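Side-chain contacts in DCN1-like protein 3 (Homo sapiens, PDB 4GBA), which promotes neddylation of cullins, passing NEDD8 from N-terminally acetylated E2 enzymes to cullin-RBX complexes through its DCUN1 domain: residues 10-15 with 21-26; 175-178 with 182-185. All blocks are in the same frame, centred on the assembly; numbering follows the deposited sequence.

Contact 1: 10-15 with 21-26; sequences ELFRRY and DAILEE
Tyr15, near the end of the segment that carries helix 7-13, comes back beside Ile23 of the short strand 22-23, the two CA atoms 5.8 Å apart, with no direct hydrogen bond between the two segments. Phe12 and Ile23 bring nearly equal surfaces. In Phe12, CG lies anti to the backbone N (chi1 -177°), which brings the ring alongside residues 21-23. Phe12 CE2 meets Asp21 OD1, 3.8 Å away and near the ring plane, with the carboxylate turned 84° from the ring; Phe12 CZ lies by Ala22 CA, and Phe12 CE1 comes within 3.7 Å of Ile23 CG1, both of these oblique to the ring. Ile23 fits between the two aromatic residues. Ile23 CD1 reaches Tyr15 CB at 3.6 Å, and the CG2 branch packs against the carbonyl O of Tyr15. The phenol of Tyr15 runs on beyond CB, farther from Ile23, and its OH is hydrogen-bonded to Asp34 on helix 25-34. Water 1 makes the one polar bridge between the segments, donating a hydrogen bond to Tyr15 O at 3.0 Å and accepting one from Leu24 N at 3.1 Å, right at the N-cap of helix 25-34. Behind the contact, Phe64 of helix 61-71 meets the Phe12 ring and touches Ile23, while Ile23 pairs through its backbone with Phe59 in the two-stranded sheet. An alanine in place of Phe12 would probably leave Ile23 CG1 and Phe64 without the ring they pack on and open a gap between the first helix and the strand. The chemistry is that of a small apolar core: greasy surfaces fasten helix 7-13 onto the sheet of the DCUN1 domain, and a single water serves the backbone at the turn into the next helix.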
# COMPACT_ATOMS: atom_id res chain seq x y z
N GLU A 10 -26.22 -10.63 2.01
CA GLU A 10 -26.58 -10.39 0.61
C GLU A 10 -25.48 -9.60 -0.12
O GLU A 10 -25.18 -9.86 -1.29
CB GLU A 10 -27.93 -9.68 0.49
N LEU A 11 -24.88 -8.64 0.58
CA LEU A 11 -23.81 -7.84 0.01
C LEU A 11 -22.61 -8.71 -0.31
O LEU A 11 -22.06 -8.64 -1.41
CB LEU A 11 -23.40 -6.74 0.97
CG LEU A 11 -22.40 -5.74 0.40
CD1 LEU A 11 -22.99 -5.06 -0.83
CD2 LEU A 11 -22.05 -4.71 1.47
N PHE A 12 -22.20 -9.54 0.65
CA PHE A 12 -21.11 -10.46 0.42
C PHE A 12 -21.40 -11.38 -0.76
O PHE A 12 -20.55 -11.57 -1.62
CB PHE A 12 -20.81 -11.30 1.67
CG PHE A 12 -19.63 -12.23 1.51
CD1 PHE A 12 -18.34 -11.73 1.39
CD2 PHE A 12 -19.81 -13.61 1.47
CE1 PHE A 12 -17.25 -12.58 1.25
CE2 PHE A 12 -18.72 -14.46 1.32
CZ PHE A 12 -17.44 -13.94 1.22
N ARG A 13 -22.60 -11.94 -0.78
CA ARG A 13 -22.98 -12.94 -1.78
C ARG A 13 -22.87 -12.41 -3.21
O ARG A 13 -22.67 -13.19 -4.14
CB ARG A 13 -24.40 -13.45 -1.51
CG ARG A 13 -24.50 -14.49 -0.39
CD ARG A 13 -24.44 -15.92 -0.94
NE ARG A 13 -23.95 -16.88 0.05
CZ ARG A 13 -23.87 -18.20 -0.15
NH1 ARG A 13 -24.26 -18.72 -1.31
NH2 ARG A 13 -23.40 -18.99 0.80
N ARG A 14 -22.99 -11.10 -3.39
CA ARG A 14 -23.01 -10.60 -4.75
C ARG A 14 -21.64 -10.38 -5.37
O ARG A 14 -21.55 -10.18 -6.58
CB ARG A 14 -23.95 -9.39 -4.92
CG ARG A 14 -23.42 -8.04 -4.59
CD ARG A 14 -24.60 -7.15 -4.18
NE ARG A 14 -24.56 -5.80 -4.73
CZ ARG A 14 -25.12 -4.72 -4.16
NH1 ARG A 14 -25.76 -4.83 -2.98
NH2 ARG A 14 -25.04 -3.53 -4.75
N TYR A 15 -20.58 -10.45 -4.56
CA TYR A 15 -19.22 -10.29 -5.05
C TYR A 15 -18.44 -11.58 -4.85
O TYR A 15 -17.38 -11.79 -5.44
CB TYR A 15 -18.53 -9.13 -4.33
CG TYR A 15 -19.29 -7.83 -4.44
CD1 TYR A 15 -19.33 -7.13 -5.63
CD2 TYR A 15 -19.98 -7.30 -3.34
CE1 TYR A 15 -20.03 -5.94 -5.74
CE2 TYR A 15 -20.69 -6.11 -3.45
CZ TYR A 15 -20.70 -5.43 -4.66
OH TYR A 15 -21.38 -4.24 -4.80
N ASP A 21 -15.18 -19.48 -0.67
CA ASP A 21 -15.94 -18.65 0.26
C ASP A 21 -15.18 -17.35 0.46
O ASP A 21 -14.66 -17.08 1.55
CB ASP A 21 -16.13 -19.38 1.59
CG ASP A 21 -17.24 -18.77 2.44
OD1 ASP A 21 -18.17 -18.15 1.88
OD2 ASP A 21 -17.18 -18.95 3.68
N ALA A 22 -15.13 -16.55 -0.59
CA ALA A 22 -14.30 -15.35 -0.61
C ALA A 22 -14.61 -14.48 -1.81
O ALA A 22 -15.19 -14.94 -2.80
CB ALA A 22 -12.81 -15.74 -0.62
N ILE A 23 -14.23 -13.22 -1.72
CA ILE A 23 -14.24 -12.35 -2.87
C ILE A 23 -12.88 -12.44 -3.55
O ILE A 23 -11.84 -12.18 -2.93
CB ILE A 23 -14.56 -10.91 -2.45
CG1 ILE A 23 -15.91 -10.88 -1.72
CG2 ILE A 23 -14.52 -9.98 -3.67
CD1 ILE A 23 -16.45 -9.49 -1.37
N LEU A 24 -12.89 -12.86 -4.81
CA LEU A 24 -11.66 -12.88 -5.61
C LEU A 24 -11.62 -11.66 -6.53
O LEU A 24 -12.27 -10.65 -6.24
CB LEU A 24 -11.55 -14.20 -6.38
CG LEU A 24 -11.69 -15.43 -5.47
CD1 LEU A 24 -11.59 -16.73 -6.25
CD2 LEU A 24 -10.67 -15.41 -4.34
N GLU A 25 -10.85 -11.74 -7.62
CA GLU A 25 -10.61 -10.58 -8.50
C GLU A 25 -11.83 -10.09 -9.27
O GLU A 25 -11.97 -8.89 -9.50
CB GLU A 25 -9.47 -10.87 -9.48
CG GLU A 25 -9.60 -12.19 -10.24
CD GLU A 25 -8.70 -13.28 -9.66
OE1 GLU A 25 -8.62 -13.42 -8.41
OE2 GLU A 25 -8.05 -13.99 -10.46
N GLU A 26 -12.71 -10.99 -9.68
CA GLU A 26 -13.89 -10.59 -10.44
C GLU A 26 -14.84 -9.80 -9.52
O GLU A 26 -15.28 -8.71 -9.88
CB GLU A 26 -14.60 -11.79 -11.07
CG GLU A 26 -13.69 -12.65 -11.97
CD GLU A 26 -12.80 -13.63 -11.17
OE1 GLU A 26 -12.79 -13.58 -9.91
OE2 GLU A 26 -12.12 -14.47 -11.80
O HOH W 1 -15.13 -13.04 -6.91

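Contact 2: 175-178 with 182-185; sequences SNYS and AWPS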
# COMPACT_ATOMS: atom_id res chain seq x y z
N SER A 175 20.94 17.28 5.11
CA SER A 175 21.97 17.73 6.05
C SER A 175 22.16 16.75 7.21
O SER A 175 23.23 16.73 7.84
CB SER A 175 21.70 19.16 6.55
OG SER A 175 20.76 19.19 7.62
N ASN A 176 21.14 15.93 7.48
CA ASN A 176 21.19 14.98 8.59
C ASN A 176 21.59 13.57 8.15
O ASN A 176 21.57 12.65 8.97
CB ASN A 176 19.86 14.93 9.33
CG ASN A 176 19.39 16.29 9.78
OD1 ASN A 176 20.01 16.92 10.63
ND2 ASN A 176 18.27 16.76 9.20
N TYR A 177 21.94 13.40 6.89
CA TYR A 177 22.38 12.09 6.40
C TYR A 177 23.83 11.77 6.75
O TYR A 177 24.73 12.56 6.46
CB TYR A 177 22.17 11.93 4.89
CG TYR A 177 22.64 10.58 4.40
CD1 TYR A 177 21.86 9.45 4.61
CD2 TYR A 177 23.87 10.42 3.77
CE1 TYR A 177 22.28 8.21 4.20
CE2 TYR A 177 24.30 9.17 3.35
CZ TYR A 177 23.50 8.07 3.56
OH TYR A 177 23.89 6.81 3.17
N SER A 178 24.06 10.61 7.36
CA SER A 178 25.41 10.12 7.57
C SER A 178 25.64 8.79 6.88
O SER A 178 24.94 7.81 7.14
CB SER A 178 25.71 9.98 9.06
OG SER A 178 26.96 9.33 9.23
N ALA A 182 23.75 3.07 10.22
CA ALA A 182 23.30 1.73 9.82
C ALA A 182 21.94 1.75 9.09
O ALA A 182 21.01 1.02 9.48
CB ALA A 182 23.27 0.79 11.03
N TRP A 183 21.83 2.57 8.05
CA TRP A 183 20.67 2.55 7.16
C TRP A 183 20.84 1.38 6.20
O TRP A 183 21.97 0.98 5.92
CB TRP A 183 20.59 3.86 6.36
CG TRP A 183 20.21 5.12 7.13
CD1 TRP A 183 20.96 6.26 7.28
CD2 TRP A 183 18.97 5.37 7.84
NE1 TRP A 183 20.27 7.19 8.04
CE2 TRP A 183 19.05 6.67 8.40
CE3 TRP A 183 17.80 4.62 8.06
CZ2 TRP A 183 18.02 7.23 9.15
CZ3 TRP A 183 16.77 5.18 8.81
CH2 TRP A 183 16.89 6.48 9.35
N PRO A 184 19.73 0.81 5.69
CA PRO A 184 19.97 -0.19 4.64
C PRO A 184 20.82 0.46 3.56
O PRO A 184 20.67 1.65 3.32
CB PRO A 184 18.57 -0.51 4.13
CG PRO A 184 17.67 -0.19 5.29
CD PRO A 184 18.29 1.02 5.93
N SER A 185 21.72 -0.30 2.95
CA SER A 185 22.71 0.28 2.04
C SER A 185 22.06 0.92 0.82
O SER A 185 22.60 1.85 0.24
CB SER A 185 23.75 -0.77 1.62
OG SER A 185 23.12 -1.86 0.97
O HOH W 2 21.36 9.76 8.61
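Tyr177 and Trp183 meet through one ring atom each in the loop that leads into helix 185-199, where the chain bends back on itself over three intervening residues. Tyr177 CE1 and Trp183 CD1, 3.9 Å apart, form the close part of the contact. The phenol ring and the five-membered ring of the indole lie nearly parallel, at 14°, yet they are slid so far apart that their centroids stand 5.9 Å from each other and the rings barely overlap. Tyr177 gets there with CG anti to its own backbone nitrogen (chi1 179°), while the CB of Trp183 is directed at residues 175-178. Helix 157-169 backs both rings: Phe166 touches Tyr177 and stacks edge-to-face with Trp183, and Met162 also touches the indole.

The other side is looser and wet. Ser178 O stands 4.3 Å from Trp183 CD1, near the indole plane, and the backbones stay well apart, with 8.9 Å between Ser178 CA and Ala182 CA. Water 2 spans the interval: it lies in the indole plane and accepts from Trp183 NE1 at 2.8 Å, accepts from Ser178 N, and donates to Asn176 O at 2.9 Å. One solvent molecule thus satisfies the indole N-H and two backbone groups that have no direct bond across the contact, so the loop is held by a grazing aromatic touch together with a water bridge.

The two contacts sit at far ends of an elongated, mostly helical chain, on opposite sides of its centre: their centres are 46 Å apart and their nearest atoms about 32 Å. Contact 1 comes first, near the N-terminus, and joins helix 7-13 to strand 22-23 and the start of helix 25-34; contact 2 follows much later, in the loop between helices 157-169 and 185-199. They share no helix or sheet, though all four segments belong to the DCUN1 domain, contact 2 to its cullin-binding part. Contact 1 lies beside the E2 peptide site, where Glu25 of segment 21-26 packs on the bound peptide; contact 2 is a surface contact at the other end.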